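Local coordinates for HmuY protein (PDB 6R2H), which probably binds heme as a hemophore-like protein of the HmuY family, at residues L93-Y104 with A157-L167. Residues are numbered along the deposited sequence; the frame is centred on the assembly and turned at random.
Sequences LNKINALPAGNY and AVKFKNGNAAL
Leu99 lies across the hairpin formed by strands 155-160 and 165-174 and touches both of them. These strands are neighbours in the large antiparallel sheet of this HmuY-family protein, and the loop 93-104 lies against one face of the hairpin. From Leu99 CB the chain turns to put CG beside the backbone N (chi1 -89°), and from there the two methyls spread over the sheet. Leu99 CG meets Ala157 CB at 3.9 Å. Leu99 CD1 goes to the second strand, 3.7 Å from Ala165 CB and close to Leu167 CD2. Leu99 CD2 leans toward the first strand, 3.6 Å from Lys159 CG and near the carbonyl O of Val158, but Ala165 CB touches both methyls. Ile190 of strand 181-190 also touches Leu99.

Leu167 serves the other end of the loop. Leu167 CD1 packs against the backbone of Ile96 to Ala98, 3.7 Å from Ile96 O. Its CB meets Leu93 CD1. Lys188, on the neighbouring strand 181-190, donates from NZ to the carbonyls of Leu93 and Ile96 and so holds the same part of the loop.

The CE2 and OH side of Tyr104 lies against the methyl of Ala157, with Tyr104 OH 3.4 Å from Ala157 CB. The aliphatic part of Lys159 crosses one face of the ring at about a right angle. Lys159 CD makes a CH-pi contact 3.9 Å from the Tyr104 ring centroid, while its ammonium is too distant for more than a weak cation-pi attraction. Tyr104 OH donates to Pro100 O at 2.7 Å, in the carbonyl plane. This bond closes the loop 100-104 on itself and fixes the ring's hydroxyl.

The two segments thus meet through apolar packing, while Lys188, Thr2 and Tyr104 OH bond polar backbone atoms of the loop.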
loop_
_atom_site.group_PDB
_atom_site.type_symbol
_atom_site.label_atom_id
_atom_site.label_comp_id
_atom_site.label_asym_id
_atom_site.label_seq_id
_atom_site.Cartn_x
_atom_site.Cartn_y
_atom_site.Cartn_z
ATOM N N LEU A 93 5.393 -19.599 2.362
ATOM C CA LEU A 93 6.603 -18.813 2.180
ATOM C C LEU A 93 7.850 -19.685 2.363
ATOM O O LEU A 93 8.935 -19.324 1.903
ATOM C CB LEU A 93 6.582 -17.639 3.166
ATOM C CG LEU A 93 7.761 -16.671 3.082
ATOM C CD1 LEU A 93 7.888 -16.055 1.699
ATOM C CD2 LEU A 93 7.612 -15.571 4.123
ATOM N N ASN A 94 7.696 -20.844 3.010
ATOM C CA ASN A 94 8.844 -21.708 3.230
ATOM C C ASN A 94 9.119 -22.554 1.997
ATOM O O ASN A 94 10.164 -23.193 1.912
ATOM C CB ASN A 94 8.670 -22.618 4.440
ATOM C CG ASN A 94 8.729 -21.845 5.730
ATOM O OD1 ASN A 94 7.795 -21.914 6.521
ATOM N ND2 ASN A 94 9.807 -21.103 5.927
ATOM N N LYS A 95 8.174 -22.564 1.054
ATOM C CA LYS A 95 8.322 -23.417 -0.109
ATOM C C LYS A 95 8.819 -22.600 -1.302
ATOM O O LYS A 95 8.687 -23.052 -2.439
ATOM C CB LYS A 95 7.018 -24.162 -0.402
ATOM C CG LYS A 95 6.843 -25.500 0.308
ATOM C CD LYS A 95 5.619 -26.303 -0.144
ATOM C CE LYS A 95 5.735 -26.889 -1.542
ATOM N NZ LYS A 95 4.590 -27.769 -1.894
ATOM N N ILE A 96 9.388 -21.408 -1.048
ATOM C CA ILE A 96 9.861 -20.570 -2.146
ATOM C C ILE A 96 11.003 -19.663 -1.690
ATOM O O ILE A 96 10.912 -19.040 -0.631
ATOM C CB ILE A 96 8.691 -19.782 -2.777
ATOM C CG1 ILE A 96 9.158 -18.976 -3.992
ATOM C CG2 ILE A 96 7.971 -18.923 -1.739
ATOM C CD1 ILE A 96 8.049 -18.604 -4.947
ATOM N N ASN A 97 12.056 -19.561 -2.519
ATOM C CA ASN A 97 13.274 -18.859 -2.133
ATOM C C ASN A 97 13.864 -18.044 -3.278
ATOM O O ASN A 97 14.918 -17.438 -3.122
ATOM C CB ASN A 97 14.341 -19.812 -1.593
ATOM C CG ASN A 97 14.157 -20.102 -0.122
ATOM O OD1 ASN A 97 14.498 -19.272 0.728
ATOM N ND2 ASN A 97 13.610 -21.271 0.179
ATOM N N ALA A 98 13.184 -18.053 -4.424
ATOM C CA ALA A 98 13.541 -17.187 -5.533
ATOM C C ALA A 98 12.257 -16.733 -6.219
ATOM O O ALA A 98 11.214 -17.374 -6.077
ATOM C CB ALA A 98 14.451 -17.928 -6.481
ATOM N N LEU A 99 12.352 -15.625 -6.965
ATOM C CA LEU A 99 11.249 -15.085 -7.739
ATOM C C LEU A 99 11.010 -15.959 -8.966
ATOM O O LEU A 99 11.955 -16.309 -9.673
ATOM C CB LEU A 99 11.625 -13.664 -8.161
ATOM C CG LEU A 99 11.246 -12.559 -7.184
ATOM C CD1 LEU A 99 11.959 -12.736 -5.861
ATOM C CD2 LEU A 99 11.579 -11.212 -7.784
ATOM N N PRO A 100 9.747 -16.372 -9.230
ATOM C CA PRO A 100 9.418 -17.086 -10.464
ATOM C C PRO A 100 9.228 -16.136 -11.642
ATOM O O PRO A 100 9.096 -14.927 -11.452
ATOM C CB PRO A 100 8.078 -17.733 -10.104
ATOM C CG PRO A 100 7.445 -16.753 -9.149
ATOM C CD PRO A 100 8.597 -16.218 -8.326
ATOM N N ALA A 101 9.221 -16.696 -12.857
ATOM C CA ALA A 101 8.888 -15.923 -14.044
ATOM C C ALA A 101 7.379 -15.680 -14.072
ATOM O O ALA A 101 6.612 -16.444 -13.480
ATOM C CB ALA A 101 9.375 -16.620 -15.288
ATOM N N GLY A 102 6.976 -14.598 -14.748
ATOM C CA GLY A 102 5.571 -14.240 -14.861
ATOM C C GLY A 102 5.382 -12.768 -15.215
ATOM O O GLY A 102 6.332 -12.099 -15.615
ATOM N N ASN A 103 4.148 -12.279 -15.066
ATOM C CA ASN A 103 3.832 -10.921 -15.474
ATOM C C ASN A 103 3.864 -9.988 -14.267
ATOM O O ASN A 103 2.910 -9.917 -13.488
ATOM C CB ASN A 103 2.560 -10.871 -16.325
ATOM C CG ASN A 103 2.727 -11.702 -17.580
ATOM O OD1 ASN A 103 1.780 -12.330 -18.050
ATOM N ND2 ASN A 103 3.940 -11.741 -18.116
ATOM N N TYR A 104 4.991 -9.286 -14.130
ATOM C CA TYR A 104 5.214 -8.381 -13.018
ATOM C C TYR A 104 4.566 -7.028 -13.328
ATOM O O TYR A 104 4.637 -6.561 -14.462
ATOM C CB TYR A 104 6.713 -8.335 -12.719
ATOM C CG TYR A 104 7.207 -9.540 -11.964
ATOM C CD1 TYR A 104 7.390 -10.761 -12.596
ATOM C CD2 TYR A 104 7.510 -9.463 -10.612
ATOM C CE1 TYR A 104 7.836 -11.878 -11.905
ATOM C CE2 TYR A 104 7.980 -10.560 -9.908
ATOM C CZ TYR A 104 8.137 -11.771 -10.558
ATOM O OH TYR A 104 8.576 -12.853 -9.866
ATOM N N ALA A 157 5.670 -11.655 -5.135
ATOM C CA ALA A 157 7.047 -11.486 -5.571
ATOM C C ALA A 157 7.258 -10.044 -6.019
ATOM O O ALA A 157 6.420 -9.505 -6.734
ATOM C CB ALA A 157 7.332 -12.446 -6.701
ATOM N N VAL A 158 8.372 -9.432 -5.579
ATOM C CA VAL A 158 8.711 -8.040 -5.871
ATOM C C VAL A 158 10.164 -7.945 -6.356
ATOM O O VAL A 158 11.075 -8.356 -5.632
ATOM C CB VAL A 158 8.492 -7.115 -4.653
ATOM C CG1 VAL A 158 8.300 -5.669 -5.074
ATOM C CG2 VAL A 158 7.317 -7.555 -3.801
ATOM N N LYS A 159 10.345 -7.395 -7.572
ATOM C CA LYS A 159 11.628 -7.094 -8.194
ATOM C C LYS A 159 11.837 -5.581 -8.143
ATOM O O LYS A 159 10.959 -4.832 -8.575
ATOM C CB LYS A 159 11.545 -7.286 -9.715
ATOM C CG LYS A 159 11.710 -8.671 -10.325
ATOM C CD LYS A 159 11.045 -8.708 -11.705
ATOM C CE LYS A 159 11.525 -9.785 -12.660
ATOM N NZ LYS A 159 12.656 -9.303 -13.497
ATOM N N PHE A 160 13.013 -5.142 -7.675
ATOM C CA PHE A 160 13.325 -3.719 -7.645
ATOM C C PHE A 160 14.405 -3.392 -8.677
ATOM O O PHE A 160 15.307 -4.193 -8.922
ATOM C CB PHE A 160 13.740 -3.279 -6.239
ATOM C CG PHE A 160 12.712 -3.540 -5.166
ATOM C CD1 PHE A 160 11.619 -2.697 -4.997
ATOM C CD2 PHE A 160 12.836 -4.641 -4.324
ATOM C CE1 PHE A 160 10.676 -2.972 -4.018
ATOM C CE2 PHE A 160 11.893 -4.908 -3.343
ATOM C CZ PHE A 160 10.821 -4.061 -3.182
ATOM N N LYS A 161 14.305 -2.184 -9.251
ATOM C CA LYS A 161 15.225 -1.644 -10.244
ATOM C C LYS A 161 16.675 -1.737 -9.761
ATOM O O LYS A 161 17.597 -1.822 -10.573
ATOM C CB LYS A 161 14.861 -0.186 -10.558
ATOM C CG LYS A 161 15.597 0.447 -11.735
ATOM C CD LYS A 161 15.711 1.957 -11.656
ATOM C CE LYS A 161 16.756 2.436 -10.656
ATOM N NZ LYS A 161 16.704 3.906 -10.436
ATOM N N ASN A 162 16.867 -1.699 -8.437
ATOM C CA ASN A 162 18.192 -1.699 -7.846
ATOM C C ASN A 162 18.730 -3.126 -7.760
ATOM O O ASN A 162 19.884 -3.320 -7.384
ATOM C CB ASN A 162 18.193 -1.026 -6.471
ATOM C CG ASN A 162 17.442 -1.819 -5.422
ATOM O OD1 ASN A 162 17.150 -2.996 -5.612
ATOM N ND2 ASN A 162 17.147 -1.202 -4.292
ATOM N N GLY A 163 17.889 -4.120 -8.065
ATOM C CA GLY A 163 18.362 -5.492 -8.136
ATOM C C GLY A 163 18.064 -6.300 -6.876
ATOM O O GLY A 163 18.340 -7.493 -6.814
ATOM N N ASN A 164 17.504 -5.663 -5.851
ATOM C CA ASN A 164 17.017 -6.421 -4.710
ATOM C C ASN A 164 15.642 -6.987 -5.053
ATOM O O ASN A 164 15.018 -6.598 -6.045
ATOM C CB ASN A 164 16.909 -5.576 -3.439
ATOM C CG ASN A 164 18.232 -4.987 -3.011
ATOM O OD1 ASN A 164 19.280 -5.601 -3.222
ATOM N ND2 ASN A 164 18.180 -3.813 -2.405
ATOM N N ALA A 165 15.184 -7.920 -4.219
ATOM C CA ALA A 165 13.919 -8.579 -4.460
ATOM C C ALA A 165 13.338 -9.020 -3.119
ATOM O O ALA A 165 14.056 -9.051 -2.112
ATOM C CB ALA A 165 14.137 -9.742 -5.401
ATOM N N ALA A 166 12.036 -9.343 -3.111
ATOM C CA ALA A 166 11.417 -9.845 -1.894
ATOM C C ALA A 166 10.247 -10.783 -2.185
ATOM O O ALA A 166 9.594 -10.698 -3.225
ATOM C CB ALA A 166 10.986 -8.686 -1.030
ATOM N N LEU A 167 9.983 -11.664 -1.219
ATOM C CA LEU A 167 8.836 -12.555 -1.252
ATOM C C LEU A 167 8.037 -12.324 0.028
ATOM O O LEU A 167 8.555 -12.517 1.131
ATOM C CB LEU A 167 9.348 -13.998 -1.322
ATOM C CG LEU A 167 10.194 -14.374 -2.542
ATOM C CD1 LEU A 167 10.933 -15.670 -2.258
ATOM C CD2 LEU A 167 9.321 -14.524 -3.783
#